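Local atomic coordinates of Nitrate/nitrite binding protein NrtA (Synechocystis sp., PDB entry 2G29), a protein that binds nitrate in the periplasm as the substrate-binding protein of the ABC transporter NrtABCD, which takes up nitrate and probably also nitrite. Residues G110-N122 and V358-A370. Residues are numbered along the deposited sequence; the frame is centred on the assembly and turned at random.
Sequences GKPTPMYILARLN and VDKVNREDLWREA
Ile117 gives both of its backbone polar groups to the junction between helices 354-361 and 364-373, a worked example of an edge strand finding partners where one helix ends and the next begins. Its N donates to Val361 O at 2.8 Å, and its O accepts from Arg363 N, also at 2.8 Å, so that Ile117 and Asn362 form a single beta bridge. The CA-H of Tyr116 makes a further, weaker contact with Val361 O. Asn362, between the two bonded residues, turns its side chain off the strand: OD1 accepts from Glu364 N in an Asx turn, while ND2 is held by Pro330 O and Asp335.

Arg363, the N-cap residue of helix 364-373, points its CB toward the strand. Bends at chi2 (-53°) and chi3 (-60°) fold its chain over one face of the Tyr116 ring, bringing NH1 to 3.4 Å from Tyr116 CZ. The guanidinium stands almost upright on the ring, planes 83° apart, in a cation-pi contact directed by its edge. NE and NH2 meanwhile grip Asp365 side-on, each along a syn lone pair, a salt bridge that fixes the rotation of the group; Leu366 CD1 lies over one guanidinium face and also packs on Leu118 CD2. Tyr116 OH bonds to Asp250.

A water links Met115 O to Lys360 NZ. Leu118 O, by contrast, is buried without a hydrogen-bonding partner, facing Trp367 CD1 at 3.5 Å; the indole NE1 bonds to Ser328, and its edge meets Ala119 CB.

On its other side strand 115-120 pairs antiparallel with strand 240-245, which carries nitrate-binding Lys240; the junction between the two helices meets the outer edge of the sheet at Ile117, with helix 97-104 packed against Ile117 and Val361, and helix 253-271 against Leu118 and Trp367.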
# COMPACT_ATOMS: atom_id res chain seq x y z
N GLY A 110 -8.04 -10.15 -20.32
CA GLY A 110 -7.32 -10.46 -21.54
C GLY A 110 -6.23 -9.54 -22.02
O GLY A 110 -5.83 -9.63 -23.18
N LYS A 111 -5.72 -8.67 -21.15
CA LYS A 111 -4.68 -7.74 -21.52
C LYS A 111 -3.51 -7.72 -20.53
O LYS A 111 -3.19 -6.67 -19.96
CB LYS A 111 -5.26 -6.33 -21.66
CG LYS A 111 -6.36 -6.22 -22.74
CD LYS A 111 -7.00 -4.83 -22.76
CE LYS A 111 -8.24 -4.78 -23.67
NZ LYS A 111 -9.13 -3.61 -23.37
N PRO A 112 -2.86 -8.87 -20.33
CA PRO A 112 -1.71 -8.90 -19.40
C PRO A 112 -0.71 -7.86 -19.91
O PRO A 112 -0.39 -7.83 -21.11
CB PRO A 112 -1.19 -10.33 -19.50
CG PRO A 112 -1.69 -10.77 -20.97
CD PRO A 112 -3.08 -10.19 -20.96
N THR A 113 -0.21 -7.02 -18.99
CA THR A 113 0.68 -5.90 -19.34
C THR A 113 1.85 -6.01 -18.36
O THR A 113 1.70 -5.84 -17.16
CB THR A 113 -0.12 -4.58 -19.16
OG1 THR A 113 -1.30 -4.62 -19.99
CG2 THR A 113 0.73 -3.36 -19.50
N PRO A 114 3.06 -6.26 -18.88
CA PRO A 114 4.17 -6.42 -17.93
C PRO A 114 4.60 -5.20 -17.19
O PRO A 114 4.64 -4.09 -17.75
CB PRO A 114 5.26 -7.09 -18.77
CG PRO A 114 4.96 -6.57 -20.21
CD PRO A 114 3.44 -6.48 -20.29
N MET A 115 4.89 -5.40 -15.91
CA MET A 115 5.31 -4.30 -15.04
C MET A 115 6.51 -4.69 -14.19
O MET A 115 6.84 -5.87 -14.06
CB MET A 115 4.15 -3.90 -14.09
CG MET A 115 2.99 -3.23 -14.79
SD MET A 115 1.80 -2.51 -13.64
CE MET A 115 2.83 -1.12 -12.95
N TYR A 116 7.16 -3.68 -13.61
CA TYR A 116 8.25 -3.89 -12.68
C TYR A 116 7.96 -3.13 -11.39
O TYR A 116 7.26 -2.13 -11.40
CB TYR A 116 9.57 -3.31 -13.18
CG TYR A 116 10.18 -3.92 -14.39
CD1 TYR A 116 10.31 -5.30 -14.50
CD2 TYR A 116 10.66 -3.12 -15.41
CE1 TYR A 116 10.90 -5.88 -15.63
CE2 TYR A 116 11.27 -3.67 -16.52
CZ TYR A 116 11.37 -5.05 -16.63
OH TYR A 116 11.93 -5.65 -17.74
N ILE A 117 8.52 -3.62 -10.28
CA ILE A 117 8.47 -2.87 -9.03
C ILE A 117 9.91 -2.37 -8.85
O ILE A 117 10.87 -3.16 -8.78
CB ILE A 117 8.02 -3.74 -7.85
CG1 ILE A 117 6.52 -3.99 -7.96
CG2 ILE A 117 8.39 -3.04 -6.52
CD1 ILE A 117 6.02 -4.95 -6.84
N LEU A 118 10.04 -1.05 -8.80
CA LEU A 118 11.36 -0.40 -8.66
C LEU A 118 11.72 -0.10 -7.22
O LEU A 118 12.91 -0.02 -6.89
CB LEU A 118 11.40 0.90 -9.45
CG LEU A 118 11.06 0.74 -10.93
CD1 LEU A 118 11.14 2.13 -11.59
CD2 LEU A 118 11.97 -0.26 -11.61
N ALA A 119 10.72 0.06 -6.36
CA ALA A 119 10.95 0.35 -4.96
C ALA A 119 9.68 0.08 -4.18
O ALA A 119 8.57 -0.01 -4.77
CB ALA A 119 11.32 1.82 -4.79
N ARG A 120 9.81 -0.02 -2.87
CA ARG A 120 8.63 -0.11 -2.00
C ARG A 120 8.48 1.36 -1.58
O ARG A 120 9.46 1.97 -1.11
CB ARG A 120 8.89 -0.98 -0.75
CG ARG A 120 7.62 -1.36 0.03
CD ARG A 120 6.84 -2.43 -0.74
NE ARG A 120 7.65 -3.64 -0.82
CZ ARG A 120 7.60 -4.57 -1.78
NH1 ARG A 120 6.73 -4.48 -2.80
NH2 ARG A 120 8.49 -5.56 -1.80
N LEU A 121 7.31 1.96 -1.78
CA LEU A 121 7.13 3.35 -1.36
C LEU A 121 7.05 3.50 0.16
O LEU A 121 7.56 4.49 0.72
CB LEU A 121 5.87 3.94 -2.02
CG LEU A 121 6.08 4.40 -3.46
CD1 LEU A 121 4.77 4.85 -4.06
CD2 LEU A 121 7.07 5.58 -3.49
N ASN A 122 6.48 2.54 0.87
CA ASN A 122 6.33 2.61 2.31
C ASN A 122 6.02 1.29 2.95
O ASN A 122 5.64 0.34 2.28
CB ASN A 122 5.15 3.53 2.69
CG ASN A 122 3.80 2.85 2.48
OD1 ASN A 122 3.46 2.45 1.36
ND2 ASN A 122 3.04 2.68 3.56
N VAL A 358 8.21 -13.37 -9.21
CA VAL A 358 8.83 -12.28 -8.44
C VAL A 358 10.21 -11.97 -9.03
O VAL A 358 10.60 -10.79 -9.10
CB VAL A 358 8.90 -12.67 -6.94
CG1 VAL A 358 9.80 -11.70 -6.13
CG2 VAL A 358 7.52 -12.63 -6.38
N ASP A 359 10.95 -12.98 -9.51
CA ASP A 359 12.26 -12.68 -10.08
C ASP A 359 12.16 -11.88 -11.39
O ASP A 359 13.17 -11.26 -11.81
CB ASP A 359 13.07 -13.97 -10.30
CG ASP A 359 13.67 -14.52 -9.01
OD1 ASP A 359 13.81 -13.76 -8.05
OD2 ASP A 359 14.02 -15.72 -8.98
N LYS A 360 11.00 -11.89 -12.03
CA LYS A 360 10.80 -11.12 -13.26
C LYS A 360 10.27 -9.71 -12.99
O LYS A 360 10.75 -8.74 -13.59
CB LYS A 360 9.85 -11.85 -14.23
CG LYS A 360 9.55 -11.05 -15.52
CD LYS A 360 8.80 -11.90 -16.52
CE LYS A 360 8.26 -11.10 -17.70
NZ LYS A 360 6.93 -10.48 -17.35
N VAL A 361 9.31 -9.57 -12.08
CA VAL A 361 8.71 -8.27 -11.78
C VAL A 361 9.48 -7.39 -10.80
O VAL A 361 9.55 -6.17 -10.98
CB VAL A 361 7.28 -8.52 -11.25
CG1 VAL A 361 6.62 -7.22 -10.73
CG2 VAL A 361 6.44 -9.14 -12.36
N ASN A 362 10.03 -8.00 -9.76
CA ASN A 362 10.76 -7.25 -8.75
C ASN A 362 12.12 -6.82 -9.27
O ASN A 362 12.91 -7.65 -9.71
CB ASN A 362 10.90 -8.12 -7.47
CG ASN A 362 11.63 -7.40 -6.37
OD1 ASN A 362 12.83 -7.12 -6.48
ND2 ASN A 362 10.91 -7.09 -5.28
N ARG A 363 12.37 -5.50 -9.25
CA ARG A 363 13.64 -5.01 -9.74
C ARG A 363 14.48 -4.41 -8.62
O ARG A 363 14.97 -3.25 -8.73
CB ARG A 363 13.44 -3.98 -10.86
CG ARG A 363 12.75 -4.59 -12.11
CD ARG A 363 13.47 -5.83 -12.62
NE ARG A 363 14.86 -5.55 -13.00
CZ ARG A 363 15.23 -5.00 -14.16
NH1 ARG A 363 14.34 -4.69 -15.09
NH2 ARG A 363 16.52 -4.73 -14.36
N GLU A 364 14.64 -5.18 -7.54
CA GLU A 364 15.51 -4.75 -6.43
C GLU A 364 16.93 -4.49 -6.97
O GLU A 364 17.70 -3.77 -6.32
CB GLU A 364 15.51 -5.81 -5.31
CG GLU A 364 16.05 -7.20 -5.73
CD GLU A 364 17.55 -7.28 -5.69
OE1 GLU A 364 18.16 -6.75 -4.74
OE2 GLU A 364 18.12 -7.95 -6.59
N ASP A 365 17.28 -5.11 -8.09
CA ASP A 365 18.60 -4.87 -8.70
C ASP A 365 18.70 -3.40 -9.15
O ASP A 365 19.74 -2.77 -8.95
CB ASP A 365 18.86 -5.81 -9.90
CG ASP A 365 17.82 -5.69 -11.01
OD1 ASP A 365 16.60 -5.69 -10.73
OD2 ASP A 365 18.25 -5.60 -12.19
N LEU A 366 17.64 -2.85 -9.74
CA LEU A 366 17.62 -1.43 -10.13
C LEU A 366 17.66 -0.56 -8.87
O LEU A 366 18.28 0.51 -8.86
CB LEU A 366 16.37 -1.12 -10.98
CG LEU A 366 16.33 -1.85 -12.32
CD1 LEU A 366 15.15 -1.40 -13.14
CD2 LEU A 366 17.62 -1.48 -13.09
N TRP A 367 17.01 -1.00 -7.78
CA TRP A 367 17.03 -0.23 -6.56
C TRP A 367 18.45 -0.15 -6.03
O TRP A 367 18.92 0.95 -5.67
CB TRP A 367 16.06 -0.85 -5.52
CG TRP A 367 15.85 0.00 -4.28
CD1 TRP A 367 14.77 0.81 -4.02
CD2 TRP A 367 16.72 0.11 -3.13
NE1 TRP A 367 14.91 1.43 -2.80
CE2 TRP A 367 16.09 1.01 -2.23
CE3 TRP A 367 17.96 -0.46 -2.78
CZ2 TRP A 367 16.65 1.35 -0.98
CZ3 TRP A 367 18.52 -0.12 -1.54
CH2 TRP A 367 17.87 0.78 -0.66
N ARG A 368 19.15 -1.28 -5.97
CA ARG A 368 20.54 -1.25 -5.48
C ARG A 368 21.43 -0.40 -6.37
O ARG A 368 22.32 0.29 -5.84
CB ARG A 368 21.11 -2.68 -5.38
CG ARG A 368 20.59 -3.45 -4.17
CD ARG A 368 21.28 -4.83 -4.06
NE ARG A 368 20.77 -5.79 -5.03
CZ ARG A 368 21.49 -6.38 -5.97
NH1 ARG A 368 22.80 -6.12 -6.09
NH2 ARG A 368 20.91 -7.21 -6.83
N GLU A 369 21.22 -0.42 -7.68
CA GLU A 369 22.07 0.41 -8.56
C GLU A 369 21.83 1.88 -8.28
O GLU A 369 22.78 2.67 -8.21
CB GLU A 369 21.80 0.08 -10.02
CG GLU A 369 22.43 -1.28 -10.38
CD GLU A 369 21.83 -1.94 -11.59
OE1 GLU A 369 21.19 -1.25 -12.42
OE2 GLU A 369 22.01 -3.19 -11.73
N ALA A 370 20.57 2.26 -8.06
CA ALA A 370 20.28 3.66 -7.77
C ALA A 370 20.80 4.07 -6.41
O ALA A 370 21.31 5.18 -6.25
CB ALA A 370 18.76 3.88 -7.86
O HOH W 1 7.76 -7.87 -15.93